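Local coordinates for protein MstE (Scytonema sp. PCC 10023, PDB 6SBF) that probably folds and cyclises linear isoprenoid precursors into polycyclic merosterol-type scaffolds, by the protonation-initiated chemistry of class II terpene cyclases, at residues Q170-A175 / E208-S213; Y310-Y315 / R319-F324; H140-P143 / I147-F150; C178-V183 / H194-V199; V199-T202 / N206-G209. The protein carries 1 engineered substitution. All blocks are in the same frame, centred on the assembly; numbering follows the deposited sequence.

Contact 1: Q170-A175 / E208-S213; sequences QGWCGA and EGYWWS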
# COMPACT_ATOMS: atom_id res chain seq x y z
N GLN A 170 0.84 7.28 -21.83
CA GLN A 170 -0.58 7.35 -21.37
C GLN A 170 -0.89 6.23 -20.37
O GLN A 170 -1.90 6.36 -19.65
CB GLN A 170 -1.51 7.31 -22.57
CG GLN A 170 -1.44 8.61 -23.34
CD GLN A 170 -1.59 9.79 -22.40
OE1 GLN A 170 -2.62 9.98 -21.74
NE2 GLN A 170 -0.57 10.62 -22.35
N GLY A 171 -0.10 5.15 -20.33
CA GLY A 171 -0.22 4.15 -19.25
C GLY A 171 0.21 4.73 -17.91
O GLY A 171 -0.61 4.75 -16.97
N TRP A 172 1.43 5.23 -17.85
CA TRP A 172 1.95 5.76 -16.57
C TRP A 172 1.25 7.05 -16.14
O TRP A 172 1.35 7.39 -14.95
CB TRP A 172 3.43 6.02 -16.73
CG TRP A 172 4.27 4.79 -16.78
CD1 TRP A 172 3.87 3.49 -16.75
CD2 TRP A 172 5.69 4.78 -16.96
NE1 TRP A 172 4.96 2.67 -16.87
CE2 TRP A 172 6.09 3.43 -16.97
CE3 TRP A 172 6.64 5.78 -17.04
CZ2 TRP A 172 7.42 3.05 -17.06
CZ3 TRP A 172 7.95 5.40 -17.16
CH2 TRP A 172 8.33 4.06 -17.18
N CYS A 173 0.58 7.76 -17.04
CA CYS A 173 0.02 9.11 -16.79
C CYS A 173 -1.51 9.10 -16.86
O CYS A 173 -2.11 10.17 -16.85
CB CYS A 173 0.62 10.16 -17.71
SG CYS A 173 2.42 10.24 -17.56
N GLY A 174 -2.11 7.93 -16.87
CA GLY A 174 -3.57 7.80 -16.77
C GLY A 174 -4.01 7.64 -15.34
O GLY A 174 -3.22 7.33 -14.45
N ALA A 175 -5.32 7.69 -15.15
CA ALA A 175 -5.92 7.38 -13.85
C ALA A 175 -5.55 5.97 -13.44
O ALA A 175 -5.70 5.04 -14.26
CB ALA A 175 -7.40 7.59 -13.87
N GLU A 208 -8.91 -3.91 -9.38
CA GLU A 208 -7.59 -4.21 -9.92
C GLU A 208 -6.76 -2.93 -9.92
O GLU A 208 -7.26 -1.88 -10.32
CB GLU A 208 -7.71 -4.78 -11.33
CG GLU A 208 -8.56 -6.03 -11.45
CD GLU A 208 -8.73 -6.52 -12.88
OE1 GLU A 208 -8.45 -5.75 -13.79
OE2 GLU A 208 -9.26 -7.61 -13.06
N GLY A 209 -5.51 -3.06 -9.52
CA GLY A 209 -4.58 -1.95 -9.50
C GLY A 209 -3.73 -1.84 -10.76
O GLY A 209 -3.79 -2.70 -11.65
N TYR A 210 -2.94 -0.81 -10.83
CA TYR A 210 -2.03 -0.54 -11.94
C TYR A 210 -0.64 -1.07 -11.60
O TYR A 210 -0.12 -1.99 -12.32
CB TYR A 210 -2.02 0.95 -12.28
CG TYR A 210 -1.23 1.23 -13.54
CD1 TYR A 210 -1.83 1.07 -14.78
CD2 TYR A 210 0.10 1.60 -13.49
CE1 TYR A 210 -1.10 1.31 -15.94
CE2 TYR A 210 0.84 1.82 -14.65
CZ TYR A 210 0.23 1.66 -15.87
OH TYR A 210 0.96 1.84 -17.01
N TRP A 211 -0.05 -0.59 -10.51
CA TRP A 211 1.36 -0.90 -10.19
C TRP A 211 1.55 -2.20 -9.41
O TRP A 211 2.67 -2.61 -9.18
CB TRP A 211 1.94 0.24 -9.38
CG TRP A 211 1.97 1.56 -10.06
CD1 TRP A 211 1.16 2.63 -9.81
CD2 TRP A 211 2.86 1.98 -11.11
NE1 TRP A 211 1.46 3.68 -10.63
CE2 TRP A 211 2.51 3.30 -11.45
CE3 TRP A 211 3.89 1.37 -11.84
CZ2 TRP A 211 3.15 4.01 -12.45
CZ3 TRP A 211 4.53 2.08 -12.82
CH2 TRP A 211 4.17 3.39 -13.14
N TRP A 212 0.50 -2.82 -8.93
CA TRP A 212 0.60 -3.98 -8.04
C TRP A 212 0.03 -5.21 -8.68
O TRP A 212 -1.05 -5.16 -9.28
CB TRP A 212 -0.16 -3.71 -6.73
CG TRP A 212 0.38 -2.53 -5.98
CD1 TRP A 212 -0.06 -1.26 -6.12
CD2 TRP A 212 1.60 -2.46 -5.21
NE1 TRP A 212 0.72 -0.40 -5.42
CE2 TRP A 212 1.75 -1.12 -4.86
CE3 TRP A 212 2.53 -3.40 -4.80
CZ2 TRP A 212 2.81 -0.70 -4.06
CZ3 TRP A 212 3.62 -2.98 -4.07
CH2 TRP A 212 3.71 -1.65 -3.65
N SER A 213 0.68 -6.32 -8.42
CA SER A 213 0.20 -7.64 -8.87
C SER A 213 -1.02 -8.05 -8.05
O SER A 213 -1.91 -8.75 -8.55
CB SER A 213 1.34 -8.66 -8.65
OG SER A 213 2.50 -8.44 -9.44
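One face of the Trp172 indole receives the corner of Trp211, whose CH2 lies 3.6 Å from Trp172 CD1, while the edge of the same indole meets the Tyr210 hydroxyl nearly in plane, with Tyr210 OH 3.4 Å from Trp172 CD1. Tyr210 in turn stands over the Trp211 ring system, its CD2 above the centre, so that the two consecutive aromatic residues brace each other before they reach Trp172. The Trp172 five-membered ring and the Trp211 six-membered ring sit obliquely, planes 43° apart and centroids separated by 5.1 Å. Tyr210 gets this far because its CG is anti to the backbone N (chi1 -173°), which sends the phenol out to the type I turn Gly171-Gly174. There Tyr210 OH comes within 3.1 Å of Gly171 C; a side chain on Gly171 would collide with that oxygen, which is why glycine suits the place. Tyr210 OH also passes 3.3 Å from Gly171 O, but at an angle too poor for a bond, and instead hydrogen-bonds to the carbonyl of Asp318. His176 stacks on Tyr210 and meets Trp211 edge-to-face. A leucine in place of Tyr210 would probably leave the Asp318 carbonyl without its hydroxyl partner and open a gap between Gly171 and the face of Trp211. The contact is thus held by dispersion between aromatic groups, whereas each polar end is satisfied elsewhere: Trp172 NE1 by Pro314 O, Trp211 NE1 by Thr149 OG1. Those directional bonds fix how each ring is turned, letting broad, otherwise slippery surfaces join two loops in a definite arrangement.

Contact 2: Y310-Y315 / R319-F324; sequences YLRIPY and RNPNQF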
# COMPACT_ATOMS: atom_id res chain seq x y z
N TYR A 310 5.00 -7.15 -4.45
CA TYR A 310 5.37 -7.21 -5.87
C TYR A 310 4.87 -6.01 -6.62
O TYR A 310 3.63 -5.85 -6.78
CB TYR A 310 4.98 -8.53 -6.52
CG TYR A 310 5.73 -9.72 -6.00
CD1 TYR A 310 7.11 -9.80 -6.10
CD2 TYR A 310 5.11 -10.77 -5.38
CE1 TYR A 310 7.80 -10.89 -5.59
CE2 TYR A 310 5.77 -11.87 -4.88
CZ TYR A 310 7.14 -11.95 -4.99
OH TYR A 310 7.78 -13.03 -4.47
N LEU A 311 5.80 -5.18 -7.06
CA LEU A 311 5.60 -3.91 -7.76
C LEU A 311 5.92 -4.17 -9.24
O LEU A 311 7.08 -4.57 -9.57
CB LEU A 311 6.51 -2.85 -7.16
CG LEU A 311 6.43 -1.46 -7.75
CD1 LEU A 311 5.11 -0.83 -7.40
CD2 LEU A 311 7.59 -0.63 -7.21
N ARG A 312 4.99 -3.91 -10.10
CA ARG A 312 5.22 -4.14 -11.51
C ARG A 312 5.49 -2.84 -12.23
O ARG A 312 5.01 -1.77 -11.83
CB ARG A 312 4.14 -5.06 -11.97
CG ARG A 312 2.88 -4.34 -12.14
CD ARG A 312 1.89 -5.53 -12.24
NE ARG A 312 0.60 -4.97 -12.33
CZ ARG A 312 -0.65 -5.57 -12.43
NH1 ARG A 312 -1.66 -4.74 -12.53
NH2 ARG A 312 -0.89 -6.85 -12.44
N ILE A 313 6.31 -2.96 -13.27
CA ILE A 313 6.66 -1.81 -14.11
C ILE A 313 6.06 -2.09 -15.48
O ILE A 313 6.68 -2.71 -16.34
CB ILE A 313 8.17 -1.62 -14.17
CG1 ILE A 313 8.79 -1.57 -12.77
CG2 ILE A 313 8.40 -0.37 -15.01
CD1 ILE A 313 8.16 -0.54 -11.78
N PRO A 314 4.82 -1.61 -15.76
CA PRO A 314 4.28 -1.78 -17.09
C PRO A 314 5.07 -0.93 -18.07
O PRO A 314 5.71 0.04 -17.68
CB PRO A 314 2.86 -1.23 -16.99
CG PRO A 314 2.56 -1.24 -15.48
CD PRO A 314 3.91 -0.86 -14.90
N TYR A 315 4.99 -1.28 -19.34
CA TYR A 315 5.47 -0.35 -20.38
C TYR A 315 4.72 0.97 -20.22
O TYR A 315 3.54 1.00 -19.83
CB TYR A 315 5.26 -0.94 -21.77
CG TYR A 315 6.24 -2.02 -22.13
CD1 TYR A 315 6.01 -3.34 -21.83
CD2 TYR A 315 7.44 -1.70 -22.74
CE1 TYR A 315 6.92 -4.34 -22.13
CE2 TYR A 315 8.36 -2.68 -23.05
CZ TYR A 315 8.09 -4.01 -22.77
OH TYR A 315 9.00 -4.99 -23.09
N ARG A 319 -2.06 1.01 -20.73
CA ARG A 319 -3.18 1.35 -19.81
C ARG A 319 -3.74 0.13 -19.08
O ARG A 319 -4.54 0.34 -18.15
CB ARG A 319 -4.28 2.07 -20.55
CG ARG A 319 -3.87 3.40 -21.15
CD ARG A 319 -5.11 4.20 -21.50
NE ARG A 319 -4.91 5.39 -22.32
CZ ARG A 319 -4.48 5.37 -23.57
NH1 ARG A 319 -4.21 4.23 -24.16
NH2 ARG A 319 -4.33 6.49 -24.23
N ASN A 320 -3.37 -1.09 -19.47
CA ASN A 320 -4.09 -2.29 -19.02
C ASN A 320 -3.14 -3.38 -18.52
O ASN A 320 -3.11 -4.48 -19.07
CB ASN A 320 -4.94 -2.74 -20.23
CG ASN A 320 -6.08 -1.78 -20.59
OD1 ASN A 320 -6.93 -1.50 -19.75
ND2 ASN A 320 -6.10 -1.26 -21.80
N PRO A 321 -2.30 -3.13 -17.47
CA PRO A 321 -1.32 -4.12 -17.03
C PRO A 321 -1.94 -5.44 -16.54
O PRO A 321 -1.23 -6.44 -16.50
CB PRO A 321 -0.54 -3.36 -15.92
CG PRO A 321 -1.54 -2.33 -15.47
CD PRO A 321 -2.20 -1.85 -16.72
N ASN A 322 -3.21 -5.42 -16.14
CA ASN A 322 -3.86 -6.70 -15.72
C ASN A 322 -4.16 -7.59 -16.94
O ASN A 322 -4.58 -8.70 -16.72
CB ASN A 322 -5.11 -6.36 -14.93
CG ASN A 322 -4.77 -5.58 -13.66
OD1 ASN A 322 -4.16 -6.15 -12.79
ND2 ASN A 322 -5.12 -4.30 -13.64
N GLN A 323 -3.96 -7.03 -18.14
CA GLN A 323 -4.13 -7.77 -19.42
C GLN A 323 -2.75 -7.99 -20.07
O GLN A 323 -2.73 -8.30 -21.24
CB GLN A 323 -5.12 -7.02 -20.33
CG GLN A 323 -6.57 -7.18 -19.87
CD GLN A 323 -7.53 -6.40 -20.75
OE1 GLN A 323 -7.49 -5.17 -20.85
NE2 GLN A 323 -8.42 -7.12 -21.40
N PHE A 324 -1.65 -7.83 -19.33
CA PHE A 324 -0.28 -8.09 -19.83
C PHE A 324 0.17 -9.43 -19.30
O PHE A 324 0.35 -9.63 -18.10
CB PHE A 324 0.63 -6.97 -19.33
CG PHE A 324 2.05 -7.02 -19.83
CD1 PHE A 324 2.39 -6.53 -21.08
CD2 PHE A 324 3.05 -7.54 -19.04
CE1 PHE A 324 3.71 -6.54 -21.51
CE2 PHE A 324 4.37 -7.52 -19.44
CZ PHE A 324 4.70 -7.06 -20.69
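Arg312 and Asn322 meet because the arginine first turns CG between its own backbone N and carbonyl carbon (chi1 77°) and then runs extended from CG to NE, carrying the guanidinium across to the 3-10 segment at Pro321 and Asn322. Arg312 NH1 donates to Asn322 OD1 at 2.9 Å, nearly straight at 167°. The acceptor lies in the guanidinium plane, yet the donor sits well above the amide plane, 59° out of it, so the oxygen is approached from over its face. A second, weak bond from Arg312 NH2 reaches the same Asn322 OD1 at 3.4 Å. Pro321 covers one face of the guanidinium, its CG 3.8 Å from Arg312 NH1, and packs its CB 3.8 Å from Pro314 CG; the compact proline ring suits the place by offering CB and CG to both the guanidinium face and Pro314. Farther along, Phe324 CZ lies at the edge of the Tyr315 ring, 3.8 Å from Tyr315 CE1, the two rings being oblique. Arg312 NE and Asn322 ND2 are engaged by the carbonyls of Tyr210 and Gly209, so both side chains also bind a third piece of chain. The whole is a loop folded back on a sheet edge: 311-313 is an outer strand of a small mixed sheet, paired with 342-344, and residues 319-324 lie on the connection to strand 328-329, a small beta element in a mainly helical alpha6-alpha6 barrel protein.

Contact 3: H140-P143 / I147-F150; sequences HLQP and IATF
The backbone oxygen of His140 is the centre of the first shell, gripped by two donors from opposite faces of its carbonyl plane. Ala148 N donates to His140 O at 2.9 Å and almost linearly (175°), and Gln142 NE2 donates to His140 O at 3.0 Å. The glutamine reaches back two residues because its chain bends at chi2 (-52°), which also lays NE2 3.7 Å from Ala148 CB; the small alanine leaves room for that amide. On the other flank Ile147 CG1 packs 3.5 Å from His140 CB, and a single backbone bridge joins Leu141 to Ile147. The imidazole is set over the following backbone: Thr149 O lies above one face, 3.7 Å from His140 CE1, and a water links His140 ND1 (2.8 Å) to Phe150 O (3.1 Å from the water). Outward from there, Glu98 binds His140 NE2 and fixes how the ring is turned. In spacing the turn resembles a QW repeat, probably a degenerate one, in which Leu141 CD2 against Ile147 CD1 (4.1 Å) replaces the Gln-on-Trp stack. This turn, closed by the single bridge, joins helix 128-138 to helix 152-158. Ser180 OG hydrogen-bonds Ile147 N, and both Ile147 and Thr149 pack on Val179, so the turn leans on helix 177-183; a backbone hydrogen bond between Thr149 and Ala109 ties it to the start of helix 109-121 as well.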
# COMPACT_ATOMS: atom_id res chain seq x y z
N HIS A 140 -3.26 16.09 -10.49
CA HIS A 140 -3.26 14.72 -11.01
C HIS A 140 -4.67 14.16 -11.23
O HIS A 140 -4.76 13.04 -11.77
CB HIS A 140 -2.46 13.85 -10.06
CG HIS A 140 -1.02 14.16 -10.01
ND1 HIS A 140 -0.15 13.86 -11.05
CD2 HIS A 140 -0.27 14.69 -9.06
CE1 HIS A 140 1.08 14.22 -10.68
NE2 HIS A 140 1.03 14.72 -9.50
N LEU A 141 -5.71 14.90 -10.85
CA LEU A 141 -7.07 14.44 -11.10
C LEU A 141 -7.35 14.44 -12.60
O LEU A 141 -7.05 15.42 -13.26
CB LEU A 141 -8.05 15.35 -10.37
CG LEU A 141 -8.04 15.25 -8.86
CD1 LEU A 141 -8.80 16.42 -8.27
CD2 LEU A 141 -8.59 13.91 -8.40
N GLN A 142 -7.98 13.36 -13.08
CA GLN A 142 -8.25 13.15 -14.52
C GLN A 142 -9.71 13.43 -14.83
O GLN A 142 -10.58 13.25 -13.99
CB GLN A 142 -7.83 11.72 -14.86
CG GLN A 142 -6.35 11.47 -14.71
CD GLN A 142 -5.50 12.48 -15.45
OE1 GLN A 142 -5.59 12.55 -16.69
NE2 GLN A 142 -4.64 13.23 -14.75
N PRO A 143 -10.00 13.75 -16.11
CA PRO A 143 -11.38 13.83 -16.62
C PRO A 143 -12.32 12.65 -16.28
O PRO A 143 -13.47 12.90 -16.01
CB PRO A 143 -11.15 13.89 -18.14
CG PRO A 143 -9.85 14.63 -18.27
CD PRO A 143 -9.01 14.08 -17.15
N ILE A 147 -7.29 9.54 -10.17
CA ILE A 147 -6.03 10.26 -10.07
C ILE A 147 -4.93 9.48 -10.77
O ILE A 147 -4.86 8.23 -10.66
CB ILE A 147 -5.73 10.60 -8.61
CG1 ILE A 147 -4.76 11.75 -8.52
CG2 ILE A 147 -5.27 9.40 -7.92
CD1 ILE A 147 -4.89 12.50 -7.23
N ALA A 148 -4.10 10.22 -11.49
CA ALA A 148 -2.93 9.68 -12.21
C ALA A 148 -1.69 9.75 -11.30
O ALA A 148 -1.50 10.72 -10.59
CB ALA A 148 -2.68 10.40 -13.50
N THR A 149 -0.79 8.79 -11.43
CA THR A 149 0.45 8.76 -10.64
C THR A 149 1.35 9.91 -11.04
O THR A 149 1.88 10.65 -10.17
CB THR A 149 1.18 7.43 -10.82
OG1 THR A 149 0.39 6.36 -10.32
CG2 THR A 149 2.49 7.40 -10.07
N PHE A 150 1.62 10.06 -12.33
CA PHE A 150 2.63 10.99 -12.84
C PHE A 150 2.02 11.97 -13.83
O PHE A 150 1.11 11.63 -14.59
CB PHE A 150 3.68 10.24 -13.64
CG PHE A 150 4.58 9.36 -12.83
CD1 PHE A 150 5.44 9.90 -11.89
CD2 PHE A 150 4.58 7.99 -13.02
CE1 PHE A 150 6.28 9.08 -11.17
CE2 PHE A 150 5.41 7.17 -12.26
CZ PHE A 150 6.28 7.72 -11.36
O HOH W 1 -1.08 13.61 -13.71

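Contact 4: C178-V183 / H194-V199; sequences CVSAAV and HDYLRV
Tyr196 leans across to Ser180 from the neighbouring helix. From CB the side chain sets CG anti to the backbone N (chi1 172°), which projects the ring at segment 178-183, and the approaches across the contact begin at CD2. That atom comes to 4.0 Å from Ser180 CB, and farther out Tyr196 CE2 makes the closest approaches, 3.7 Å to Ser180 CB and 3.5 Å to Ser180 OG, the serine meeting the ring obliquely. The tip, OH, continues past the serine to hydrogen-bond Thr177 OG1. Ser180 OG is itself occupied: it bonds the carbonyl of His176, one turn back in the chain, and the backbone N of Ile147, and meets the tyrosine ring by van der Waals contact. The next residue, Leu197, places CD2 4.0 Å from Ala181 N and 4.1 Å from Ser180 CB. Serine and alanine are small enough for these larger side chains to lie against the helix backbone. The segment axes approach to 10.3 Å with a crossing angle of -132°, Tyr196 and Leu197 filling the space between. With a phenylalanine here instead of Tyr196, Thr177 OG1 would probably lose the hydroxyl that ties it to helix 187-200. On the far side of helix 187-200, His194 ND1 donates to Asp195 OD1 at 2.7 Å while its NE2 binds Asp234, which also forms a salt bridge with Arg198; two carboxylates would be expected to stabilise a protonated imidazole. Between the two segments the chemistry is different: apolar packing, supplemented by one hydroxyl bond, Tyr196 to Thr177, just beyond segment 178-183, that links the two helices directly.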
# COMPACT_ATOMS: atom_id res chain seq x y z
N CYS A 178 -5.32 1.87 -8.00
CA CYS A 178 -4.53 1.64 -6.79
C CYS A 178 -4.21 3.01 -6.13
O CYS A 178 -4.39 3.19 -4.92
CB CYS A 178 -3.25 0.87 -7.10
SG CYS A 178 -2.30 1.49 -8.53
N VAL A 179 -3.75 3.97 -6.91
CA VAL A 179 -3.39 5.31 -6.42
C VAL A 179 -4.66 6.04 -6.03
O VAL A 179 -4.70 6.70 -4.96
CB VAL A 179 -2.59 6.08 -7.45
CG1 VAL A 179 -2.21 7.47 -6.91
CG2 VAL A 179 -1.36 5.29 -7.83
N SER A 180 -5.73 5.94 -6.79
CA SER A 180 -7.01 6.59 -6.46
C SER A 180 -7.54 6.05 -5.13
O SER A 180 -8.01 6.83 -4.28
CB SER A 180 -8.01 6.35 -7.59
OG SER A 180 -7.59 6.95 -8.80
N ALA A 181 -7.46 4.75 -4.89
CA ALA A 181 -7.94 4.13 -3.66
C ALA A 181 -7.15 4.70 -2.47
O ALA A 181 -7.73 5.02 -1.41
CB ALA A 181 -7.83 2.62 -3.73
N ALA A 182 -5.85 4.77 -2.59
CA ALA A 182 -5.00 5.26 -1.51
C ALA A 182 -5.26 6.76 -1.27
O ALA A 182 -5.36 7.17 -0.10
CB ALA A 182 -3.54 5.00 -1.82
N VAL A 183 -5.37 7.57 -2.29
CA VAL A 183 -5.61 9.02 -2.14
C VAL A 183 -6.98 9.22 -1.52
O VAL A 183 -7.16 10.17 -0.74
CB VAL A 183 -5.39 9.77 -3.46
CG1 VAL A 183 -5.84 11.22 -3.39
CG2 VAL A 183 -3.92 9.74 -3.86
N HIS A 194 -15.03 9.26 -5.36
CA HIS A 194 -16.05 8.24 -5.07
C HIS A 194 -16.60 7.57 -6.36
O HIS A 194 -16.70 6.35 -6.41
CB HIS A 194 -17.17 8.89 -4.23
CG HIS A 194 -18.37 8.02 -4.10
ND1 HIS A 194 -19.35 7.99 -5.07
CD2 HIS A 194 -18.70 7.09 -3.15
CE1 HIS A 194 -20.28 7.13 -4.70
NE2 HIS A 194 -19.89 6.53 -3.52
N ASP A 195 -17.07 8.35 -7.30
CA ASP A 195 -17.78 7.79 -8.46
C ASP A 195 -16.79 6.93 -9.25
O ASP A 195 -17.19 5.86 -9.74
CB ASP A 195 -18.44 8.88 -9.27
CG ASP A 195 -19.64 9.54 -8.61
OD1 ASP A 195 -20.00 9.16 -7.47
OD2 ASP A 195 -20.21 10.40 -9.25
N TYR A 196 -15.56 7.40 -9.44
CA TYR A 196 -14.52 6.62 -10.16
C TYR A 196 -14.31 5.29 -9.44
O TYR A 196 -14.27 4.20 -10.07
CB TYR A 196 -13.22 7.41 -10.22
CG TYR A 196 -12.08 6.61 -10.76
CD1 TYR A 196 -11.84 6.50 -12.12
CD2 TYR A 196 -11.25 5.93 -9.89
CE1 TYR A 196 -10.79 5.74 -12.60
CE2 TYR A 196 -10.21 5.18 -10.38
CZ TYR A 196 -9.99 5.04 -11.74
OH TYR A 196 -8.94 4.27 -12.18
N LEU A 197 -14.19 5.32 -8.12
CA LEU A 197 -14.02 4.06 -7.37
C LEU A 197 -15.26 3.17 -7.54
O LEU A 197 -15.11 1.93 -7.72
CB LEU A 197 -13.72 4.32 -5.92
CG LEU A 197 -12.35 5.02 -5.69
CD1 LEU A 197 -12.16 5.36 -4.26
CD2 LEU A 197 -11.20 4.15 -6.16
N ARG A 198 -16.45 3.70 -7.52
CA ARG A 198 -17.62 2.83 -7.69
C ARG A 198 -17.64 2.19 -9.10
O ARG A 198 -17.91 0.96 -9.22
CB ARG A 198 -18.91 3.57 -7.42
CG ARG A 198 -19.18 3.83 -5.94
CD ARG A 198 -19.51 2.57 -5.14
NE ARG A 198 -20.63 1.85 -5.70
CZ ARG A 198 -21.86 2.21 -5.71
NH1 ARG A 198 -22.70 1.54 -6.48
NH2 ARG A 198 -22.30 3.19 -4.95
N VAL A 199 -17.37 2.94 -10.14
CA VAL A 199 -17.56 2.40 -11.52
C VAL A 199 -16.47 1.42 -11.88
O VAL A 199 -16.68 0.61 -12.79
CB VAL A 199 -17.69 3.53 -12.53
CG1 VAL A 199 -18.89 4.42 -12.22
CG2 VAL A 199 -16.40 4.23 -12.80

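Contact 5: V199-T202 / N206-G209; sequences VTQT and NWEG
Gln201 and Trp207 form a QW motif, the Gln-X(2-5)-Gly-X-Trp repeat of squalene-hopene cyclases and their relatives, here completed by Gly205 in the turn after helix 187-200. The defining feature is the glutamine lying on the indole. With CG anti to the backbone N (chi1 -168°) and the chain extended beyond it, Gln201 spreads over one face of Trp207: its CG makes a CH-pi contact 3.7 Å from the centroid of the six-membered ring, and Gln201 CD reaches 3.4 Å from Trp207 CH2. Amide and indole are nearly parallel (10°): the long, flat-ended glutamine lays methylenes and amide alike on the ring. The amide nitrogen goes on to bind the carbonyls of Gly205 and, at the start of helix 235-248, Ser237. Trp207 NE1 hydrogen-bonds the carbonyl of Leu197 near the end of helix 187-200. The turn itself is closed by Thr202 N donating to Asn206 O at 2.8 Å, practically straight along the acceptor bond, and by Thr202 OG1 donating to Asn206 OD1 at 2.7 Å from above the amide plane. Asn206 returns a weak bond of its own from ND2 to the carbonyl of Trp207. A water joins the two sides further back, donating to Thr200 O at 2.8 Å and accepting from Glu208 N at 2.9 Å. The tryptophan takes up a carbonyl at the end of one helix and the glutamine one at the beginning of another, so their stacking couples two helices through a single turn, consistent with the tightening role usually ascribed to QW motifs.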
# COMPACT_ATOMS: atom_id res chain seq x y z
N VAL A 199 -17.37 2.94 -10.14
CA VAL A 199 -17.56 2.40 -11.52
C VAL A 199 -16.47 1.42 -11.88
O VAL A 199 -16.68 0.61 -12.79
CB VAL A 199 -17.69 3.53 -12.53
CG1 VAL A 199 -18.89 4.42 -12.22
CG2 VAL A 199 -16.40 4.23 -12.80
N THR A 200 -15.35 1.44 -11.17
CA THR A 200 -14.21 0.53 -11.48
C THR A 200 -14.28 -0.82 -10.78
O THR A 200 -13.47 -1.71 -11.07
CB THR A 200 -12.88 1.20 -11.23
OG1 THR A 200 -12.81 1.73 -9.90
CG2 THR A 200 -12.59 2.29 -12.23
N GLN A 201 -15.25 -1.06 -9.92
CA GLN A 201 -15.36 -2.37 -9.25
C GLN A 201 -15.67 -3.40 -10.34
O GLN A 201 -16.55 -3.18 -11.18
CB GLN A 201 -16.49 -2.35 -8.18
CG GLN A 201 -16.46 -3.55 -7.25
CD GLN A 201 -17.46 -3.44 -6.12
OE1 GLN A 201 -18.41 -2.65 -6.23
NE2 GLN A 201 -17.28 -4.26 -5.10
N THR A 202 -15.06 -4.56 -10.24
CA THR A 202 -15.32 -5.64 -11.22
C THR A 202 -16.62 -6.35 -10.88
O THR A 202 -17.10 -6.26 -9.74
CB THR A 202 -14.20 -6.68 -11.28
OG1 THR A 202 -14.25 -7.56 -10.12
CG2 THR A 202 -12.86 -6.00 -11.43
N ASN A 206 -14.12 -7.28 -6.64
CA ASN A 206 -12.79 -6.71 -6.38
C ASN A 206 -12.51 -5.49 -7.26
O ASN A 206 -13.24 -5.18 -8.18
CB ASN A 206 -11.71 -7.77 -6.53
CG ASN A 206 -11.50 -8.22 -7.97
OD1 ASN A 206 -12.43 -8.78 -8.55
ND2 ASN A 206 -10.33 -7.93 -8.53
N TRP A 207 -11.38 -4.87 -6.98
CA TRP A 207 -10.75 -3.88 -7.86
C TRP A 207 -9.40 -4.45 -8.28
O TRP A 207 -8.87 -5.36 -7.62
CB TRP A 207 -10.58 -2.54 -7.14
CG TRP A 207 -11.85 -1.76 -6.99
CD1 TRP A 207 -12.23 -0.71 -7.77
CD2 TRP A 207 -12.87 -1.90 -5.97
NE1 TRP A 207 -13.42 -0.21 -7.35
CE2 TRP A 207 -13.83 -0.91 -6.24
CE3 TRP A 207 -13.04 -2.74 -4.88
CZ2 TRP A 207 -14.99 -0.77 -5.46
CZ3 TRP A 207 -14.16 -2.59 -4.08
CH2 TRP A 207 -15.12 -1.62 -4.38
N GLU A 208 -8.91 -3.91 -9.38
CA GLU A 208 -7.59 -4.21 -9.92
C GLU A 208 -6.76 -2.93 -9.92
O GLU A 208 -7.26 -1.88 -10.32
CB GLU A 208 -7.71 -4.78 -11.33
CG GLU A 208 -8.56 -6.03 -11.45
CD GLU A 208 -8.73 -6.52 -12.88
OE1 GLU A 208 -8.45 -5.75 -13.79
OE2 GLU A 208 -9.26 -7.61 -13.06
N GLY A 209 -5.51 -3.06 -9.52
CA GLY A 209 -4.58 -1.95 -9.50
C GLY A 209 -3.73 -1.84 -10.76
O GLY A 209 -3.79 -2.70 -11.65
O HOH W 2 -10.72 -2.21 -10.88

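How the contacts relate
From the N terminus, contact 3 comes first, closing the short turn between helices 128-138 and 152-158. Contact 1 then spans from 170-175 to 208-213, and contact 4, the pairing of helices 177-183 and 187-200, is nested within it. Contact 5 starts on Val199, where contact 4 ends, and finishes on Glu208 and Gly209, shared with contact 1. Contact 2 follows in series, closing the short loop after strand 311-313 on the way to strand 328-329. Contact 1 is the meeting point: it touches all four others or shares residues with them. Contact 2 joins it through the backbone of Trp211 and Arg312, contact 3 through Thr149, whereas contacts 2 and 3 lie about 17 Å apart between centres.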